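Local atomic coordinates of urea carboxylase (Thermus thermophilus, PDB entry 3OEP), a protein that is of unknown function but resembles KipI and KipA joined in one chain, with cyclophilin-like domains, and may bind ATP and have hydrolase activity. Residues A[292-306]-A[319-333]. Numbering follows the deposited sequence. Where two conformers were deposited one is given.
Sequences AFAGYGFVALLEGEE and KTLRFRPRGPGVRGY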
ATOM      1  N   ALA A 292     -18.849  19.008  -0.424  1.00 12.87           N
ATOM      2  CA  ALA A 292     -19.253  18.431   0.851  1.00 13.80           C
ATOM      3  C   ALA A 292     -18.032  18.023   1.648  1.00 13.37           C
ATOM      4  O   ALA A 292     -17.052  17.530   1.089  1.00 13.26           O
ATOM      5  CB  ALA A 292     -20.161  17.231   0.644  1.00 15.37           C
ATOM      6  N   PHE A 293     -18.121  18.241   2.956  1.00 13.08           N
ATOM      7  CA  PHE A 293     -17.073  17.926   3.898  1.00 13.62           C
ATOM      8  C   PHE A 293     -17.573  16.809   4.809  1.00 14.00           C
ATOM      9  O   PHE A 293     -18.693  16.866   5.316  1.00 13.75           O
ATOM     10  CB  PHE A 293     -16.711  19.179   4.700  1.00 14.23           C
ATOM     11  CG  PHE A 293     -15.805  18.914   5.862  1.00 17.03           C
ATOM     12  CD1 PHE A 293     -16.136  19.372   7.133  1.00 23.66           C
ATOM     13  CD2 PHE A 293     -14.631  18.194   5.696  1.00 18.37           C
ATOM     14  CE1 PHE A 293     -15.306  19.123   8.213  1.00 23.87           C
ATOM     15  CE2 PHE A 293     -13.795  17.942   6.775  1.00 23.92           C
ATOM     16  CZ  PHE A 293     -14.139  18.404   8.035  1.00 23.28           C
ATOM     17  N   ALA A 294     -16.763  15.764   4.965  1.00 14.17           N
ATOM     18  CA  ALA A 294     -17.102  14.650   5.844  1.00 14.98           C
ATOM     19  C   ALA A 294     -15.832  14.126   6.500  1.00 14.39           C
ATOM     20  O   ALA A 294     -14.725  14.512   6.123  1.00 15.47           O
ATOM     21  CB  ALA A 294     -17.816  13.538   5.075  1.00 14.99           C
ATOM     22  N   GLY A 295     -16.000  13.248   7.482  1.00 15.08           N
ATOM     23  CA  GLY A 295     -14.875  12.767   8.275  1.00 15.50           C
ATOM     24  C   GLY A 295     -14.781  13.500   9.594  1.00 15.79           C
ATOM     25  O   GLY A 295     -15.779  14.025  10.101  1.00 16.89           O
ATOM     26  N   TYR A 296     -13.578  13.528  10.159  1.00 17.24           N
ATOM     27  CA  TYR A 296     -13.379  13.997  11.523  1.00 16.94           C
ATOM     28  C   TYR A 296     -12.092  14.795  11.646  1.00 18.80           C
ATOM     29  O   TYR A 296     -11.284  14.826  10.728  1.00 21.28           O
ATOM     30  CB  TYR A 296     -13.338  12.804  12.489  1.00 17.88           C
ATOM     31  CG  TYR A 296     -14.533  11.890  12.352  1.00 16.70           C
ATOM     32  CD1 TYR A 296     -15.674  12.083  13.118  1.00 19.73           C
ATOM     33  CD2 TYR A 296     -14.526  10.836  11.440  1.00 16.77           C
ATOM     34  CE1 TYR A 296     -16.777  11.256  12.977  1.00 17.83           C
ATOM     35  CE2 TYR A 296     -15.618  10.009  11.294  1.00 16.92           C
ATOM     36  CZ  TYR A 296     -16.740  10.218  12.065  1.00 19.22           C
ATOM     37  OH  TYR A 296     -17.822   9.389  11.911  1.00 18.51           O
ATOM     38  N   GLY A 297     -11.927  15.463  12.785  1.00 19.64           N
ATOM     39  CA  GLY A 297     -10.691  16.171  13.080  1.00 20.80           C
ATOM     40  C   GLY A 297     -10.666  17.637  12.698  1.00 20.12           C
ATOM     41  O   GLY A 297      -9.706  18.335  13.022  1.00 18.63           O
ATOM     42  N   PHE A 298     -11.712  18.114  12.021  1.00 17.73           N
ATOM     43  CA  PHE A 298     -11.779  19.509  11.567  1.00 17.32           C
ATOM     44  C   PHE A 298     -13.210  20.017  11.490  1.00 17.44           C
ATOM     45  O   PHE A 298     -14.157  19.239  11.445  1.00 17.82           O
ATOM     46  CB  PHE A 298     -11.218  19.671  10.152  1.00 16.84           C
ATOM     47  CG  PHE A 298      -9.868  19.065   9.942  1.00 16.88           C
ATOM     48  CD1 PHE A 298      -8.723  19.836  10.068  1.00 18.09           C
ATOM     49  CD2 PHE A 298      -9.744  17.733   9.567  1.00 17.90           C
ATOM     50  CE1 PHE A 298      -7.470  19.284   9.853  1.00 20.96           C
ATOM     51  CE2 PHE A 298      -8.495  17.172   9.351  1.00 19.89           C
ATOM     52  CZ  PHE A 298      -7.355  17.949   9.490  1.00 22.91           C
ATOM     53  N   VAL A 299     -13.342  21.336  11.456  1.00 17.93           N
ATOM     54  CA  VAL A 299     -14.540  21.988  10.941  1.00 18.77           C
ATOM     55  C   VAL A 299     -14.082  22.833   9.766  1.00 18.51           C
ATOM     56  O   VAL A 299     -13.005  23.431   9.809  1.00 19.73           O
ATOM     57  CB  VAL A 299     -15.266  22.867  11.992  1.00 21.18           C
ATOM     58  CG1 VAL A 299     -15.859  21.994  13.099  1.00 22.74           C
ATOM     59  CG2 VAL A 299     -14.337  23.925  12.565  1.00 23.74           C
ATOM     60  N   ALA A 300     -14.866  22.840   8.695  1.00 18.85           N
ATOM     61  CA  ALA A 300     -14.539  23.638   7.531  1.00 18.53           C
ATOM     62  C   ALA A 300     -14.893  25.092   7.818  1.00 19.93           C
ATOM     63  O   ALA A 300     -15.841  25.377   8.559  1.00 19.82           O
ATOM     64  CB  ALA A 300     -15.277  23.124   6.294  1.00 18.00           C
ATOM     65  N   LEU A 301     -14.111  26.000   7.239  1.00 19.35           N
ATOM     66  CA  LEU A 301     -14.284  27.437   7.439  0.50 19.92           C
ATOM     67  C   LEU A 301     -14.446  28.105   6.088  1.00 19.66           C
ATOM     68  O   LEU A 301     -13.551  28.027   5.243  1.00 16.88           O
ATOM     69  CB  LEU A 301     -13.074  28.051   8.147  0.50 21.31           C
ATOM     70  CG  LEU A 301     -12.789  27.652   9.590  0.50 22.90           C
ATOM     71  CD1 LEU A 301     -11.552  28.388  10.086  0.50 24.01           C
ATOM     72  CD2 LEU A 301     -13.977  27.952  10.474  0.50 21.56           C
ATOM     73  N   LEU A 302     -15.584  28.766   5.881  1.00 19.62           N
ATOM     74  CA  LEU A 302     -15.860  29.432   4.614  1.00 20.72           C
ATOM     75  C   LEU A 302     -16.619  30.723   4.880  1.00 24.11           C
ATOM     76  O   LEU A 302     -17.678  30.698   5.504  1.00 22.80           O
ATOM     77  CB  LEU A 302     -16.684  28.518   3.704  1.00 20.97           C
ATOM     78  CG  LEU A 302     -17.052  29.081   2.329  1.00 23.51           C
ATOM     79  CD1 LEU A 302     -15.798  29.330   1.508  1.00 20.43           C
ATOM     80  CD2 LEU A 302     -18.008  28.141   1.597  1.00 23.58           C
ATOM     81  N   GLU A 303     -16.061  31.839   4.409  1.00 25.72           N
ATOM     82  CA  GLU A 303     -16.690  33.162   4.549  1.00 29.51           C
ATOM     83  C   GLU A 303     -17.089  33.468   5.998  1.00 30.86           C
ATOM     84  O   GLU A 303     -18.159  34.027   6.256  1.00 32.14           O
ATOM     85  CB  GLU A 303     -17.901  33.278   3.615  1.00 30.07           C
ATOM     86  CG  GLU A 303     -17.555  33.156   2.134  1.00 32.84           C
ATOM     87  CD  GLU A 303     -18.765  33.308   1.237  1.00 35.95           C
ATOM     88  OE1 GLU A 303     -19.462  32.299   0.995  1.00 43.23           O
ATOM     89  OE2 GLU A 303     -19.016  34.437   0.766  1.00 40.77           O
ATOM     90  N   GLY A 304     -16.225  33.083   6.932  1.00 31.83           N
ATOM     91  CA  GLY A 304     -16.439  33.340   8.354  1.00 33.26           C
ATOM     92  C   GLY A 304     -17.269  32.308   9.103  1.00 33.86           C
ATOM     93  O   GLY A 304     -17.290  32.324  10.338  1.00 36.18           O
ATOM     94  N   GLU A 305     -17.947  31.417   8.374  1.00 30.17           N
ATOM     95  CA  GLU A 305     -18.842  30.426   8.977  1.00 30.02           C
ATOM     96  C   GLU A 305     -18.125  29.097   9.175  1.00 26.89           C
ATOM     97  O   GLU A 305     -17.326  28.697   8.335  1.00 24.83           O
ATOM     98  CB  GLU A 305     -20.068  30.191   8.084  1.00 30.10           C
ATOM     99  CG  GLU A 305     -20.850  31.442   7.698  1.00 36.26           C
ATOM    100  CD  GLU A 305     -21.577  32.099   8.863  1.00 42.20           C
ATOM    101  OE1 GLU A 305     -21.999  33.262   8.698  1.00 48.37           O
ATOM    102  OE2 GLU A 305     -21.734  31.470   9.931  1.00 45.98           O
ATOM    103  N   GLU A 306     -18.416  28.420  10.284  1.00 25.46           N
ATOM    104  CA  GLU A 306     -17.944  27.056  10.507  1.00 25.57           C
ATOM    105  C   GLU A 306     -18.937  26.069   9.903  1.00 24.26           C
ATOM    106  O   GLU A 306     -20.152  26.224  10.072  1.00 24.65           O
ATOM    107  CB  GLU A 306     -17.769  26.762  12.004  1.00 27.41           C
ATOM    108  CG  GLU A 306     -16.494  27.333  12.598  1.00 30.41           C
ATOM    109  CD  GLU A 306     -16.248  26.887  14.029  1.00 37.55           C
ATOM    110  OE1 GLU A 306     -17.109  26.186  14.603  1.00 43.25           O
ATOM    111  OE2 GLU A 306     -15.185  27.235  14.581  1.00 38.98           O
ATOM    112  N   LYS A 319     -13.768  32.438  -3.314  1.00 14.47           N
ATOM    113  CA  LYS A 319     -13.804  32.331  -1.858  1.00 15.23           C
ATOM    114  C   LYS A 319     -12.905  31.200  -1.385  1.00 14.68           C
ATOM    115  O   LYS A 319     -12.810  30.152  -2.032  1.00 15.10           O
ATOM    116  CB  LYS A 319     -15.233  32.120  -1.354  1.00 15.44           C
ATOM    117  CG  LYS A 319     -16.222  33.207  -1.800  1.00 16.99           C
ATOM    118  CD  LYS A 319     -15.783  34.603  -1.397  1.00 19.99           C
ATOM    119  CE  LYS A 319     -16.850  35.648  -1.740  1.00 24.45           C
ATOM    120  NZ  LYS A 319     -16.513  36.990  -1.195  1.00 26.83           N
ATOM    121  N   THR A 320     -12.260  31.421  -0.240  1.00 14.96           N
ATOM    122  CA  THR A 320     -11.261  30.503   0.284  1.00 15.52           C
ATOM    123  C   THR A 320     -11.835  29.626   1.387  1.00 15.24           C
ATOM    124  O   THR A 320     -12.492  30.107   2.316  1.00 15.62           O
ATOM    125  CB  THR A 320     -10.029  31.272   0.776  1.00 15.78           C
ATOM    126  OG1 THR A 320      -9.480  32.003  -0.330  1.00 16.75           O
ATOM    127  CG2 THR A 320      -8.966  30.321   1.350  1.00 16.43           C
ATOM    128  N   LEU A 321     -11.580  28.330   1.246  1.00 14.54           N
ATOM    129  CA  LEU A 321     -12.026  27.301   2.168  1.00 13.45           C
ATOM    130  C   LEU A 321     -10.827  26.829   2.992  1.00 14.93           C
ATOM    131  O   LEU A 321      -9.767  26.512   2.436  1.00 14.26           O
ATOM    132  CB  LEU A 321     -12.599  26.134   1.366  1.00 13.87           C
ATOM    133  CG  LEU A 321     -13.140  24.931   2.135  1.00 15.05           C
ATOM    134  CD1 LEU A 321     -14.328  25.320   3.005  1.00 15.18           C
ATOM    135  CD2 LEU A 321     -13.512  23.833   1.125  1.00 15.95           C
ATOM    136  N   ARG A 322     -10.997  26.782   4.310  1.00 13.91           N
ATOM    137  CA  ARG A 322      -9.945  26.330   5.221  1.00 15.03           C
ATOM    138  C   ARG A 322     -10.520  25.269   6.139  1.00 15.64           C
ATOM    139  O   ARG A 322     -11.740  25.065   6.180  1.00 17.29           O
ATOM    140  CB  ARG A 322      -9.418  27.500   6.052  1.00 15.95           C
ATOM    141  CG  ARG A 322      -8.737  28.597   5.245  1.00 19.92           C
ATOM    142  CD  ARG A 322      -8.392  29.800   6.115  1.00 23.78           C
ATOM    143  NE  ARG A 322      -7.683  30.835   5.357  1.00 24.67           N
ATOM    144  CZ  ARG A 322      -8.258  31.798   4.637  1.00 30.25           C
ATOM    145  NH1 ARG A 322      -9.583  31.902   4.551  1.00 32.36           N
ATOM    146  NH2 ARG A 322      -7.494  32.677   3.995  1.00 33.74           N
ATOM    147  N   PHE A 323      -9.643  24.597   6.878  1.00 16.18           N
ATOM    148  CA  PHE A 323     -10.068  23.536   7.786  1.00 15.83           C
ATOM    149  C   PHE A 323      -9.435  23.758   9.142  1.00 17.71           C
ATOM    150  O   PHE A 323      -8.217  23.674   9.290  1.00 19.99           O
ATOM    151  CB  PHE A 323      -9.712  22.174   7.211  1.00 16.38           C
ATOM    152  CG  PHE A 323     -10.374  21.907   5.891  1.00 14.76           C
ATOM    153  CD1 PHE A 323     -11.672  21.432   5.839  1.00 16.76           C
ATOM    154  CD2 PHE A 323      -9.718  22.202   4.703  1.00 15.49           C
ATOM    155  CE1 PHE A 323     -12.301  21.212   4.617  1.00 18.59           C
ATOM    156  CE2 PHE A 323     -10.339  21.981   3.477  1.00 19.13           C
ATOM    157  CZ  PHE A 323     -11.632  21.489   3.438  1.00 17.17           C
ATOM    158  N   ARG A 324     -10.274  24.087  10.115  1.00 16.74           N
ATOM    159  CA  ARG A 324      -9.834  24.361  11.471  1.00 17.63           C
ATOM    160  C   ARG A 324      -9.766  23.056  12.258  1.00 17.42           C
ATOM    161  O   ARG A 324     -10.780  22.395  12.425  1.00 17.28           O
ATOM    162  CB  ARG A 324     -10.823  25.319  12.134  1.00 19.55           C
ATOM    163  CG  ARG A 324     -10.497  25.686  13.570  1.00 25.36           C
ATOM    164  CD  ARG A 324     -11.464  26.758  14.067  1.00 29.30           C
ATOM    165  NE  ARG A 324     -11.237  28.042  13.403  1.00 33.54           N
ATOM    166  CZ  ARG A 324     -12.093  29.068  13.396  1.00 36.98           C
ATOM    167  NH1 ARG A 324     -13.271  28.985  14.007  1.00 38.86           N
ATOM    168  NH2 ARG A 324     -11.767  30.189  12.764  1.00 37.85           N
ATOM    169  N   PRO A 325      -8.576  22.679  12.754  1.00 17.97           N
ATOM    170  CA  PRO A 325      -8.511  21.436  13.522  1.00 19.77           C
ATOM    171  C   PRO A 325      -9.440  21.461  14.737  1.00 21.62           C
ATOM    172  O   PRO A 325      -9.533  22.477  15.423  1.00 21.95           O
ATOM    173  CB  PRO A 325      -7.042  21.363  13.945  1.00 20.58           C
ATOM    174  CG  PRO A 325      -6.322  22.145  12.900  1.00 19.77           C
ATOM    175  CD  PRO A 325      -7.239  23.263  12.543  1.00 19.84           C
ATOM    176  N   ARG A 326     -10.137  20.357  14.985  1.00 24.09           N
ATOM    177  CA  ARG A 326     -11.066  20.291  16.106  1.00 27.56           C
ATOM    178  C   ARG A 326     -11.403  18.869  16.495  1.00 30.30           C
ATOM    179  O   ARG A 326     -11.631  18.013  15.635  1.00 26.18           O
ATOM    180  CB  ARG A 326     -12.371  21.019  15.781  1.00 29.63           C
ATOM    181  CG  ARG A 326     -13.426  20.889  16.886  1.00 33.59           C
ATOM    182  CD  ARG A 326     -14.504  21.932  16.770  1.00 37.48           C
ATOM    183  NE  ARG A 326     -13.952  23.284  16.773  1.00 40.04           N
ATOM    184  CZ  ARG A 326     -14.643  24.380  16.476  1.00 39.46           C
ATOM    185  NH1 ARG A 326     -15.935  24.302  16.164  1.00 40.74           N
ATOM    186  NH2 ARG A 326     -14.041  25.565  16.496  1.00 40.81           N
ATOM    187  N   GLY A 327     -11.451  18.645  17.806  1.00 33.48           N
ATOM    188  CA  GLY A 327     -12.011  17.432  18.371  1.00 35.83           C
ATOM    189  C   GLY A 327     -11.164  16.212  18.113  1.00 36.95           C
ATOM    190  O   GLY A 327     -10.006  16.331  17.696  1.00 36.32           O
ATOM    191  N   PRO A 328     -11.739  15.025  18.368  1.00 38.65           N
ATOM    192  CA  PRO A 328     -11.053  13.801  18.032  1.00 37.82           C
ATOM    193  C   PRO A 328     -11.103  13.565  16.532  1.00 34.53           C
ATOM    194  O   PRO A 328     -11.965  14.108  15.822  1.00 35.57           O
ATOM    195  CB  PRO A 328     -11.855  12.733  18.779  1.00 39.52           C
ATOM    196  CG  PRO A 328     -13.229  13.264  18.810  1.00 41.00           C
ATOM    197  CD  PRO A 328     -13.090  14.766  18.904  1.00 40.67           C
ATOM    198  N   GLY A 329     -10.174  12.755  16.061  1.00 31.18           N
ATOM    199  CA  GLY A 329     -10.085  12.447  14.657  1.00 26.29           C
ATOM    200  C   GLY A 329      -8.993  13.273  14.031  1.00 22.80           C
ATOM    201  O   GLY A 329      -8.505  14.249  14.608  1.00 21.34           O
ATOM    202  N   VAL A 330      -8.593  12.853  12.844  1.00 18.79           N
ATOM    203  CA  VAL A 330      -7.501  13.491  12.145  1.00 18.74           C
ATOM    204  C   VAL A 330      -7.700  13.584  10.648  1.00 15.67           C
ATOM    205  O   VAL A 330      -6.932  14.272  10.003  1.00 17.57           O
ATOM    206  CB  VAL A 330      -6.169  12.752  12.377  1.00 20.96           C
ATOM    207  CG1 VAL A 330      -5.779  12.809  13.838  1.00 27.45           C
ATOM    208  CG2 VAL A 330      -6.254  11.314  11.882  1.00 22.24           C
ATOM    209  N   ARG A 331      -8.722  12.920  10.103  1.00 14.67           N
ATOM    210  CA  ARG A 331      -8.810  12.723   8.655  1.00 13.41           C
ATOM    211  C   ARG A 331     -10.139  13.204   8.089  1.00 13.49           C
ATOM    212  O   ARG A 331     -11.204  12.726   8.468  1.00 13.45           O
ATOM    213  CB  ARG A 331      -8.593  11.251   8.327  1.00 15.19           C
ATOM    214  CG  ARG A 331      -8.312  10.941   6.869  1.00 16.51           C
ATOM    215  CD  ARG A 331      -7.780   9.508   6.723  1.00 18.72           C
ATOM    216  NE  ARG A 331      -6.637   9.294   7.615  1.00 18.52           N
ATOM    217  CZ  ARG A 331      -5.358   9.507   7.314  1.00 13.45           C
ATOM    218  NH1 ARG A 331      -4.983   9.868   6.096  1.00 19.00           N
ATOM    219  NH2 ARG A 331      -4.435   9.309   8.245  1.00 16.71           N
ATOM    220  N   GLY A 332     -10.051  14.155   7.168  1.00 13.96           N
ATOM    221  CA  GLY A 332     -11.223  14.743   6.531  1.00 13.96           C
ATOM    222  C   GLY A 332     -11.263  14.461   5.043  1.00 12.48           C
ATOM    223  O   GLY A 332     -10.239  14.106   4.432  1.00 11.60           O
ATOM    224  N   TYR A 333     -12.458  14.620   4.470  1.00 12.14           N
ATOM    225  CA  TYR A 333     -12.720  14.416   3.049  1.00 11.63           C
ATOM    226  C   TYR A 333     -13.487  15.590   2.465  1.00 12.28           C
ATOM    227  O   TYR A 333     -14.438  16.083   3.071  1.00 13.17           O
ATOM    228  CB  TYR A 333     -13.523  13.127   2.823  1.00 12.11           C
ATOM    229  CG  TYR A 333     -12.715  11.941   3.235  1.00 13.34           C
ATOM    230  CD1 TYR A 333     -12.749  11.479   4.542  1.00 13.84           C
ATOM    231  CD2 TYR A 333     -11.832  11.344   2.337  1.00 14.35           C
ATOM    232  CE1 TYR A 333     -11.951  10.418   4.941  1.00 13.49           C
ATOM    233  CE2 TYR A 333     -11.031  10.285   2.726  1.00 14.88           C
ATOM    234  CZ  TYR A 333     -11.093   9.826   4.021  1.00 16.36           C
ATOM    235  OH  TYR A 333     -10.285   8.779   4.402  1.00 15.89           O
TER
HETATM  236  O   HOH W   1      -7.627  17.117  14.299  1.00 31.56           O
HETATM  237  O   HOH W   2     -11.792  30.367   5.196  1.00 18.90           O
HETATM  238  O   HOH W   3     -13.872  32.284   2.837  1.00 20.35           O
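Two antiparallel beta sheets of the carboxyltransferase A and B region are joined here: 298-302 pairs with 320-325 in one, 292-295 with 331-333 in the other, and both segments cross from one sheet to the other, close together at Gly297 and Gly329. In the first ladder Val299 N donates to Arg324 O at 2.9 Å, and Arg324 N returns a bond to Val299 O. In the second, Ala294 and Tyr333 do the same. Between the sheets, Phe323 CE1 lies 4.0 Å from Phe293 CD2 and also meets Ala300 CB, the two rings inclined at 52°. Phe298, its CG anti to the carbonyl carbon (chi1 -50°), crosses Phe323 at about a right angle and brings CE2 to 3.4 Å from Val330 O. On the face bearing Val299 and Leu301, Glu306 ties two arginines together. Arg326 grips it end-on, with Arg326 NH1 2.7 Å from Glu306 OE1 and NH2 reaching OE2. Arg324 NH1 approaches Glu306 OE2 on its anti lone pair, at 2.7 Å. A lysine in place of Glu306 would probably leave both guanidinium groups without their shared carboxylate and set their ends free to turn. Val299 CG2 sits over the centre of the Arg326 guanidinium, 3.9 Å above its plane.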